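Local coordinates for XisI protein-like (PDB 2NLV), which is of unknown function but, as a XisI-like protein, may resemble the XisI of the cyanobacterial XisF-XisH-XisI complex that recombines nitrogen-fixation genes, at residues Glu30-Leu35 / Met45-Gln50; His41-Asn46 / Val59-Ile64. All blocks are in the same frame, centred on the assembly; numbering follows the deposited sequence.

Interaction 1 of 2, residues Glu30-Leu35 / Met45-Gln50; sequences EVQLIL and MNVGWQ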
ATOM      1  N   GLU A  30     -13.805  -2.767   2.090  0.50  9.78           N
ATOM      2  CA  GLU A  30     -12.914  -3.897   2.068  0.50  9.70           C
ATOM      3  C   GLU A  30     -11.805  -3.695   3.101  0.50  8.75           C
ATOM      4  O   GLU A  30     -11.422  -2.543   3.429  0.50  7.91           O
ATOM      5  CB  GLU A  30     -12.269  -4.043   0.690  0.50 12.15           C
ATOM      6  CG  GLU A  30     -13.263  -4.364  -0.422  0.50 16.37           C
ATOM      7  CD  GLU A  30     -12.604  -4.443  -1.781  0.50 13.98           C
ATOM      8  OE1 GLU A  30     -11.550  -3.763  -1.997  0.50 12.61           O
ATOM      9  OE2 GLU A  30     -13.138  -5.194  -2.620  0.50 18.09           O
ATOM     10  N   VAL A  31     -11.338  -4.820   3.631  1.00  7.69           N
ATOM     11  CA  VAL A  31     -10.068  -4.897   4.336  1.00  8.98           C
ATOM     12  C   VAL A  31      -9.034  -5.509   3.398  1.00  9.16           C
ATOM     13  O   VAL A  31      -9.133  -6.686   3.005  1.00 12.06           O
ATOM     14  CB  VAL A  31     -10.242  -5.854   5.526  1.00 10.13           C
ATOM     15  CG1 VAL A  31      -8.864  -6.262   6.086  1.00 13.63           C
ATOM     16  CG2 VAL A  31     -11.173  -5.274   6.532  1.00 14.02           C
ATOM     17  N   GLN A  32      -8.061  -4.710   3.021  1.00  7.40           N
ATOM     18  CA  GLN A  32      -7.014  -5.147   2.141  1.00  8.19           C
ATOM     19  C   GLN A  32      -5.746  -5.439   2.902  1.00  8.62           C
ATOM     20  O   GLN A  32      -5.215  -4.571   3.604  1.00 10.29           O
ATOM     21  CB  GLN A  32      -6.714  -4.122   1.052  1.00  8.58           C
ATOM     22  CG  GLN A  32      -7.913  -3.773   0.178  1.00  9.82           C
ATOM     23  CD  GLN A  32      -7.518  -3.087  -1.109  1.00 10.83           C
ATOM     24  OE1 GLN A  32      -6.353  -2.754  -1.328  1.00 11.02           O
ATOM     25  NE2 GLN A  32      -8.514  -2.906  -2.002  1.00 11.12           N
ATOM     26  N   LEU A  33      -5.245  -6.649   2.746  1.00  7.87           N
ATOM     27  CA  LEU A  33      -3.938  -7.008   3.219  1.00  9.08           C
ATOM     28  C   LEU A  33      -3.023  -7.016   2.007  1.00  9.33           C
ATOM     29  O   LEU A  33      -3.234  -7.785   1.056  1.00  9.95           O
ATOM     30  CB  LEU A  33      -3.976  -8.384   3.868  1.00 12.67           C
ATOM     31  CG  LEU A  33      -4.370  -8.377   5.315  1.00 13.95           C
ATOM     32  CD1 LEU A  33      -4.449  -9.845   5.753  1.00 15.95           C
ATOM     33  CD2 LEU A  33      -3.344  -7.679   6.201  1.00 16.44           C
ATOM     34  N   ILE A  34      -2.102  -6.087   1.981  1.00  8.37           N
ATOM     35  CA  ILE A  34      -1.234  -5.835   0.847  1.00  8.72           C
ATOM     36  C   ILE A  34       0.156  -6.278   1.269  1.00  8.93           C
ATOM     37  O   ILE A  34       0.863  -5.534   1.981  1.00  8.75           O
ATOM     38  CB  ILE A  34      -1.244  -4.358   0.411  1.00  9.29           C
ATOM     39  CG1 ILE A  34      -2.671  -3.887   0.115  1.00  8.63           C
ATOM     40  CG2 ILE A  34      -0.348  -4.167  -0.810  1.00 11.29           C
ATOM     41  CD1 ILE A  34      -2.844  -2.525  -0.340  1.00 11.39           C
ATOM     42  N   LEU A  35       0.546  -7.456   0.834  1.00  8.22           N
ATOM     43  CA  LEU A  35       1.768  -8.063   1.283  1.00  8.04           C
ATOM     44  C   LEU A  35       2.644  -8.337   0.078  1.00  9.03           C
ATOM     45  O   LEU A  35       2.386  -9.258  -0.705  1.00  9.74           O
ATOM     46  CB  LEU A  35       1.518  -9.352   2.103  1.00 10.06           C
ATOM     47  CG  LEU A  35       0.403  -9.284   3.182  1.00 11.78           C
ATOM     48  CD1 LEU A  35       0.048 -10.616   3.758  1.00 14.64           C
ATOM     49  CD2 LEU A  35       0.774  -8.255   4.281  1.00 12.50           C
HETATM   50  N   MSE A  45      -5.000  -1.875   4.681  1.00  8.62           N
HETATM   51  CA  MSE A  45      -5.853  -0.740   4.250  1.00  8.66           C
HETATM   52  C   MSE A  45      -7.331  -1.003   4.353  1.00  9.60           C
HETATM   53  O   MSE A  45      -7.805  -2.167   4.344  1.00 12.62           O
HETATM   54  CB  MSE A  45      -5.608  -0.329   2.793  1.00 10.34           C
HETATM   55  CG  MSE A  45      -4.226   0.185   2.465  1.00  8.92           C
HETATM   56 SE   MSE A  45      -4.269   1.090   0.783  0.75 14.38          SE
HETATM   57  CE  MSE A  45      -5.288   2.636   1.363  1.00 13.89           C
ATOM     58  N   ASN A  46      -8.110   0.041   4.475  1.00  6.79           N
ATOM     59  CA  ASN A  46      -9.554  -0.047   4.285  1.00  8.74           C
ATOM     60  C   ASN A  46      -9.884   0.723   3.023  1.00  6.91           C
ATOM     61  O   ASN A  46      -9.416   1.832   2.845  1.00  7.21           O
ATOM     62  CB  ASN A  46     -10.335   0.598   5.431  1.00  9.25           C
ATOM     63  CG  ASN A  46     -10.179  -0.114   6.739  1.00 16.23           C
ATOM     64  OD1 ASN A  46     -10.047   0.538   7.787  1.00 20.41           O
ATOM     65  ND2 ASN A  46     -10.215  -1.422   6.695  1.00 16.74           N
ATOM     66  N   VAL A  47     -10.640   0.114   2.118  1.00  6.50           N
ATOM     67  CA  VAL A  47     -10.937   0.680   0.827  1.00  5.97           C
ATOM     68  C   VAL A  47     -12.410   0.484   0.479  1.00  6.32           C
ATOM     69  O   VAL A  47     -12.890  -0.642   0.419  1.00  7.28           O
ATOM     70  CB  VAL A  47     -10.081   0.064  -0.301  1.00  7.53           C
ATOM     71  CG1 VAL A  47     -10.435   0.649  -1.662  1.00  9.21           C
ATOM     72  CG2 VAL A  47      -8.562   0.259  -0.041  1.00  9.45           C
ATOM     73  N   GLY A  48     -13.161   1.573   0.282  1.00  6.07           N
ATOM     74  CA  GLY A  48     -14.549   1.448  -0.118  1.00  6.62           C
ATOM     75  C   GLY A  48     -15.293   2.742  -0.019  1.00  6.28           C
ATOM     76  O   GLY A  48     -14.734   3.797  -0.263  1.00  6.71           O
ATOM     77  N   TRP A  49     -16.566   2.683   0.360  1.00  8.14           N
ATOM     78  CA  TRP A  49     -17.483   3.787   0.385  1.00  7.74           C
ATOM     79  C   TRP A  49     -18.346   3.683   1.625  1.00 11.70           C
ATOM     80  O   TRP A  49     -18.779   2.590   2.022  1.00 12.54           O
ATOM     81  CB  TRP A  49     -18.327   3.822  -0.891  1.00 10.03           C
ATOM     82  CG  TRP A  49     -17.512   4.098  -2.052  1.00  8.86           C
ATOM     83  CD1 TRP A  49     -16.824   3.173  -2.813  1.00 10.10           C
ATOM     84  CD2 TRP A  49     -17.175   5.371  -2.567  1.00  7.22           C
ATOM     85  NE1 TRP A  49     -16.107   3.804  -3.759  1.00 12.07           N
ATOM     86  CE2 TRP A  49     -16.268   5.150  -3.645  1.00  8.50           C
ATOM     87  CE3 TRP A  49     -17.554   6.672  -2.261  1.00  9.78           C
ATOM     88  CZ2 TRP A  49     -15.770   6.176  -4.406  1.00 11.85           C
ATOM     89  CZ3 TRP A  49     -17.038   7.687  -3.002  1.00 12.06           C
ATOM     90  CH2 TRP A  49     -16.142   7.426  -4.076  1.00 12.98           C
ATOM     91  N   GLN A  50     -18.569   4.851   2.220  1.00  8.43           N
ATOM     92  CA  GLN A  50     -19.628   5.014   3.234  1.00 10.15           C
ATOM     93  C   GLN A  50     -20.552   6.029   2.653  1.00  9.55           C
ATOM     94  O   GLN A  50     -20.266   7.233   2.643  1.00  9.93           O
ATOM     95  CB  GLN A  50     -19.007   5.552   4.530  1.00 12.42           C
ATOM     96  CG  GLN A  50     -18.233   4.434   5.315  1.00 21.38           C
ATOM     97  CD  GLN A  50     -17.417   4.893   6.575  1.00 19.35           C
ATOM     98  OE1 GLN A  50     -16.660   4.081   7.125  1.00 44.17           O
ATOM     99  NE2 GLN A  50     -17.565   6.160   7.019  1.00 21.97           N
TER
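Glu30, Val31 and Gln32 pair with Val47, Asn46 and Met45 as neighbouring antiparallel strands, in the part of a beta hairpin farthest from its turn; strand 29-36 runs along strand 41-47 in the sheet of this XisI-family fold. Two hydrogen-bonded pairs flank a non-hydrogen-bonded one. At Gln32 and Met45 the backbone bonds are reciprocal and even, Gln32 N to Met45 O and Met45 N to Gln32 O both spanning 2.9 Å. The outer pair is less regular: Glu30 N meets Val47 O from well above the carbonyl plane, its N-H bent to 150°, just before the chain turns a corner at Gly48. Val47 N returns a bond to Glu30 O at 3.1 Å, and the CA-H of Asn46 approaches the same oxygen.

On the face of Val31 and Asn46 the two side chains stand alongside each other, and Val31 CG2 lies 4.0 Å from Asn46 ND2. The small branched valine suits this face because helix 2-21 covers it at Ala20, while Asp23 accepts a bond from the same Asn46 amide nitrogen.

The other face is turned to the second subunit. Ile34, its CG1 beside the backbone N (chi1 -55°), sends CD1 obliquely against the selenium of Met45, a selenomethionine, at 4.0 Å. The unbranched, flexible methionine chain suits a place between Ile34 and Gln43 of the second subunit. Gln32, extended beyond CG, lays its amide against a methyl of Val47, with CD 3.7 Å from CG2. Its nitrogen bonds to Asp63 of the second subunit, and Glu30, in one of two modelled conformers, sets OE2 in a salt bridge with Lys65 of that subunit. In that conformer Gln32 NE2 also donates to Glu30 OE1 at 3.2 Å, the oxygen almost in the Gln32 amide plane (3° out).

Interaction 2 of 2, residues His41-Asn46 / Val59-Ile64; sequences HYQWMN and VIHFDI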
ATOM      1  N   HIS A  41       7.128  -4.759   1.382  1.00  6.35           N
ATOM      2  CA  HIS A  41       6.170  -3.743   1.736  1.00  6.70           C
ATOM      3  C   HIS A  41       4.900  -4.415   2.184  1.00  6.66           C
ATOM      4  O   HIS A  41       4.342  -5.238   1.457  1.00  7.82           O
ATOM      5  CB  HIS A  41       5.873  -2.812   0.530  1.00  7.56           C
ATOM      6  CG  HIS A  41       7.075  -2.188  -0.102  1.00  7.78           C
ATOM      7  ND1 HIS A  41       7.929  -1.341   0.566  1.00  8.88           N
ATOM      8  CD2 HIS A  41       7.541  -2.260  -1.376  1.00  7.50           C
ATOM      9  CE1 HIS A  41       8.857  -0.913  -0.285  1.00  9.02           C
ATOM     10  NE2 HIS A  41       8.639  -1.446  -1.472  1.00  9.59           N
ATOM     11  N   TYR A  42       4.371  -3.981   3.345  1.00  6.41           N
ATOM     12  CA  TYR A  42       3.279  -4.690   3.967  1.00  6.41           C
ATOM     13  C   TYR A  42       2.279  -3.704   4.545  1.00  7.09           C
ATOM     14  O   TYR A  42       2.654  -2.938   5.446  1.00  8.85           O
ATOM     15  CB  TYR A  42       3.814  -5.622   5.070  1.00  7.68           C
ATOM     16  CG  TYR A  42       4.932  -6.576   4.595  1.00  7.12           C
ATOM     17  CD1 TYR A  42       4.633  -7.767   3.935  1.00  8.07           C
ATOM     18  CD2 TYR A  42       6.284  -6.251   4.759  1.00  9.08           C
ATOM     19  CE1 TYR A  42       5.668  -8.605   3.518  1.00  9.09           C
ATOM     20  CE2 TYR A  42       7.285  -7.080   4.355  1.00  7.20           C
ATOM     21  CZ  TYR A  42       6.952  -8.229   3.724  1.00  7.40           C
ATOM     22  OH  TYR A  42       7.950  -9.107   3.262  1.00  8.81           O
ATOM     23  N   GLN A  43       1.033  -3.735   4.093  0.50  7.22           N
ATOM     24  CA  GLN A  43       0.007  -2.789   4.521  0.50  8.14           C
ATOM     25  C   GLN A  43      -1.294  -3.483   4.923  0.50  6.76           C
ATOM     26  O   GLN A  43      -1.651  -4.528   4.380  0.50  7.96           O
ATOM     27  CB  GLN A  43      -0.356  -1.781   3.398  0.50 10.82           C
ATOM     28  CG  GLN A  43       0.791  -0.962   2.856  0.50  9.80           C
ATOM     29  CD  GLN A  43       0.350   0.124   1.860  0.50  7.76           C
ATOM     30  OE1 GLN A  43       1.198   0.847   1.311  0.50 11.77           O
ATOM     31  NE2 GLN A  43      -0.958   0.265   1.648  0.50  6.92           N
ATOM     32  N   TRP A  44      -2.023  -2.850   5.827  1.00  6.62           N
ATOM     33  CA  TRP A  44      -3.436  -3.091   6.028  1.00  6.97           C
ATOM     34  C   TRP A  44      -4.168  -1.813   5.695  1.00  7.17           C
ATOM     35  O   TRP A  44      -3.929  -0.785   6.296  1.00  7.88           O
ATOM     36  CB  TRP A  44      -3.729  -3.507   7.429  1.00  9.68           C
ATOM     37  CG  TRP A  44      -5.253  -3.414   7.739  1.00 13.35           C
ATOM     38  CD1 TRP A  44      -6.299  -3.510   6.841  1.00 13.95           C
ATOM     39  CD2 TRP A  44      -5.823  -3.156   8.980  1.00 19.54           C
ATOM     40  NE1 TRP A  44      -7.498  -3.312   7.488  1.00 18.76           N
ATOM     41  CE2 TRP A  44      -7.222  -3.115   8.818  1.00  8.83           C
ATOM     42  CE3 TRP A  44      -5.297  -2.984  10.225  1.00 12.86           C
ATOM     43  CZ2 TRP A  44      -8.096  -2.868   9.889  1.00 16.51           C
ATOM     44  CZ3 TRP A  44      -6.202  -2.739  11.310  1.00 18.27           C
ATOM     45  CH2 TRP A  44      -7.529  -2.670  11.120  1.00 12.97           C
HETATM   46  N   MSE A  45      -5.000  -1.875   4.681  1.00  8.62           N
HETATM   47  CA  MSE A  45      -5.853  -0.740   4.250  1.00  8.66           C
HETATM   48  C   MSE A  45      -7.331  -1.003   4.353  1.00  9.60           C
HETATM   49  O   MSE A  45      -7.805  -2.167   4.344  1.00 12.62           O
HETATM   50  CB  MSE A  45      -5.608  -0.329   2.793  1.00 10.34           C
HETATM   51  CG  MSE A  45      -4.226   0.185   2.465  1.00  8.92           C
HETATM   52 SE   MSE A  45      -4.269   1.090   0.783  0.75 14.38          SE
HETATM   53  CE  MSE A  45      -5.288   2.636   1.363  1.00 13.89           C
ATOM     54  N   ASN A  46      -8.110   0.041   4.475  1.00  6.79           N
ATOM     55  CA  ASN A  46      -9.554  -0.047   4.285  1.00  8.74           C
ATOM     56  C   ASN A  46      -9.884   0.723   3.023  1.00  6.91           C
ATOM     57  O   ASN A  46      -9.416   1.832   2.845  1.00  7.21           O
ATOM     58  CB  ASN A  46     -10.335   0.598   5.431  1.00  9.25           C
ATOM     59  CG  ASN A  46     -10.179  -0.114   6.739  1.00 16.23           C
ATOM     60  OD1 ASN A  46     -10.047   0.538   7.787  1.00 20.41           O
ATOM     61  ND2 ASN A  46     -10.215  -1.422   6.695  1.00 16.74           N
ATOM     62  N   VAL A  59      -4.184   1.750   7.546  1.00  7.06           N
ATOM     63  CA  VAL A  59      -4.220   1.709   8.993  1.00  8.08           C
ATOM     64  C   VAL A  59      -2.834   1.447   9.594  1.00  7.48           C
ATOM     65  O   VAL A  59      -2.439   2.097  10.501  1.00  7.71           O
ATOM     66  CB  VAL A  59      -5.229   0.700   9.512  1.00  8.44           C
ATOM     67  CG1 VAL A  59      -5.300   0.788  11.057  1.00 11.11           C
ATOM     68  CG2 VAL A  59      -6.611   0.935   8.823  1.00 10.38           C
ATOM     69  N   ILE A  60      -2.118   0.463   9.070  0.50  6.94           N
ATOM     70  CA  ILE A  60      -0.708   0.240   9.410  0.50  7.05           C
ATOM     71  C   ILE A  60       0.064  -0.138   8.171  0.50  7.10           C
ATOM     72  O   ILE A  60      -0.434  -0.804   7.268  0.50  6.69           O
ATOM     73  CB  ILE A  60      -0.483  -0.875  10.437  0.50  8.85           C
ATOM     74  CG1 ILE A  60      -1.246  -0.600  11.725  0.50  8.03           C
ATOM     75  CG2 ILE A  60       1.041  -1.025  10.724  0.50  5.59           C
ATOM     76  CD1 ILE A  60      -1.113  -1.684  12.751  0.50 11.30           C
ATOM     77  N   HIS A  61       1.317   0.292   8.162  1.00  7.34           N
ATOM     78  CA  HIS A  61       2.248  -0.043   7.072  1.00  7.03           C
ATOM     79  C   HIS A  61       3.610  -0.341   7.692  1.00  7.83           C
ATOM     80  O   HIS A  61       4.146   0.475   8.449  1.00  6.93           O
ATOM     81  CB  HIS A  61       2.324   1.151   6.139  1.00  6.23           C
ATOM     82  CG  HIS A  61       3.258   1.042   4.970  1.00  7.50           C
ATOM     83  ND1 HIS A  61       3.111   1.866   3.886  1.00  9.18           N
ATOM     84  CD2 HIS A  61       4.346   0.267   4.698  1.00 11.64           C
ATOM     85  CE1 HIS A  61       4.044   1.603   2.982  1.00 11.98           C
ATOM     86  NE2 HIS A  61       4.824   0.651   3.451  1.00  9.46           N
ATOM     87  N   PHE A  62       4.170  -1.515   7.359  1.00  7.19           N
ATOM     88  CA  PHE A  62       5.560  -1.889   7.658  1.00  7.15           C
ATOM     89  C   PHE A  62       6.339  -2.125   6.391  1.00  7.50           C
ATOM     90  O   PHE A  62       5.825  -2.794   5.487  1.00  8.11           O
ATOM     91  CB  PHE A  62       5.603  -3.180   8.425  1.00  9.39           C
ATOM     92  CG  PHE A  62       5.029  -3.125   9.781  1.00 10.33           C
ATOM     93  CD1 PHE A  62       5.762  -2.597  10.832  1.00 13.47           C
ATOM     94  CD2 PHE A  62       3.830  -3.766  10.038  1.00 11.88           C
ATOM     95  CE1 PHE A  62       5.237  -2.640  12.154  1.00 14.71           C
ATOM     96  CE2 PHE A  62       3.315  -3.806  11.344  1.00 16.10           C
ATOM     97  CZ  PHE A  62       4.042  -3.242  12.347  1.00 10.81           C
ATOM     98  N   ASP A  63       7.565  -1.644   6.329  1.00  6.60           N
ATOM     99  CA  ASP A  63       8.538  -2.095   5.326  1.00  7.36           C
ATOM    100  C   ASP A  63       9.631  -2.886   6.017  1.00  7.42           C
ATOM    101  O   ASP A  63       9.827  -2.741   7.201  1.00  8.05           O
ATOM    102  CB  ASP A  63       9.140  -0.941   4.587  1.00  7.93           C
ATOM    103  CG  ASP A  63       8.086  -0.103   3.859  1.00  9.17           C
ATOM    104  OD1 ASP A  63       7.266  -0.708   3.123  1.00  8.68           O
ATOM    105  OD2 ASP A  63       8.129   1.125   4.019  1.00 10.20           O
ATOM    106  N   ILE A  64      10.369  -3.683   5.263  1.00  7.63           N
ATOM    107  CA  ILE A  64      11.635  -4.231   5.735  1.00  7.28           C
ATOM    108  C   ILE A  64      12.690  -3.762   4.772  1.00  8.23           C
ATOM    109  O   ILE A  64      12.613  -4.030   3.585  1.00  8.85           O
ATOM    110  CB  ILE A  64      11.620  -5.780   5.922  1.00  7.84           C
ATOM    111  CG1 ILE A  64      10.468  -6.233   6.796  1.00  9.35           C
ATOM    112  CG2 ILE A  64      12.943  -6.204   6.545  1.00  8.89           C
ATOM    113  CD1 ILE A  64      10.197  -7.729   6.790  1.00 10.43           C
TER
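His41 donates from ND1 to Asp63 OD1 at 2.7 Å, and the bond is nearly straight, 164° at the hydrogen. The oxygen lies in the imidazole plane, the carboxylate stands almost perpendicular to that ring, and the nitrogen comes from above the carboxylate plane. From the opposite face of that plane His61 NE2 reaches the same oxygen at 2.8 Å. One buried acceptor thus takes two imidazole donors, and its negative charge would probably favour protons on both nitrogens. In one of its two modelled conformers, Gln43 CG makes a CH-pi contact over one face of the His61 ring, 3.9 Å from the centroid.

These groups share one face of an antiparallel strand pair, 41-46 with 60-64, that ends in a classic beta bulge, with Val59 and Ile60 both opposite Trp44. The bulge lets Trp44 N bond to Ile60 O while Val59 N bonds to Trp44 O. Trp44 CG lies anti to the backbone N (chi1 166°), which brings the indole alongside Val59; Val59 CB and CG2 rest over one face of the Trp44 ring, and Val59 CG1 is 3.6 Å from Trp44 CZ3. The branched valine thereby covers that flat face with apolar carbon.

Farther out, Gln72 and, from the second subunit, Gln32 bond to Asp63 OD2, and Tyr56 of the second subunit bonds to His61 ND1.

Interactions 1 and 2 use the two edges of strand 41-47 and share Met45 and Asn46; their centres are about 11 Å apart. The strand is central to a three-strand run, with 29-36 on one edge and 53-65 on the other. Between the contacts Ile34 O and Gln43 N are 2.8 Å apart, a probable hydrogen bond, and Val31 CG1 packs 3.5 Å from Trp44 NE1. Both contacts also touch the second subunit, where polar groups on this face of each contact meet those of the other contact across the subunit boundary. The sheet face of Gln32, Gln43 and His61 therefore forms part of the dimer interface.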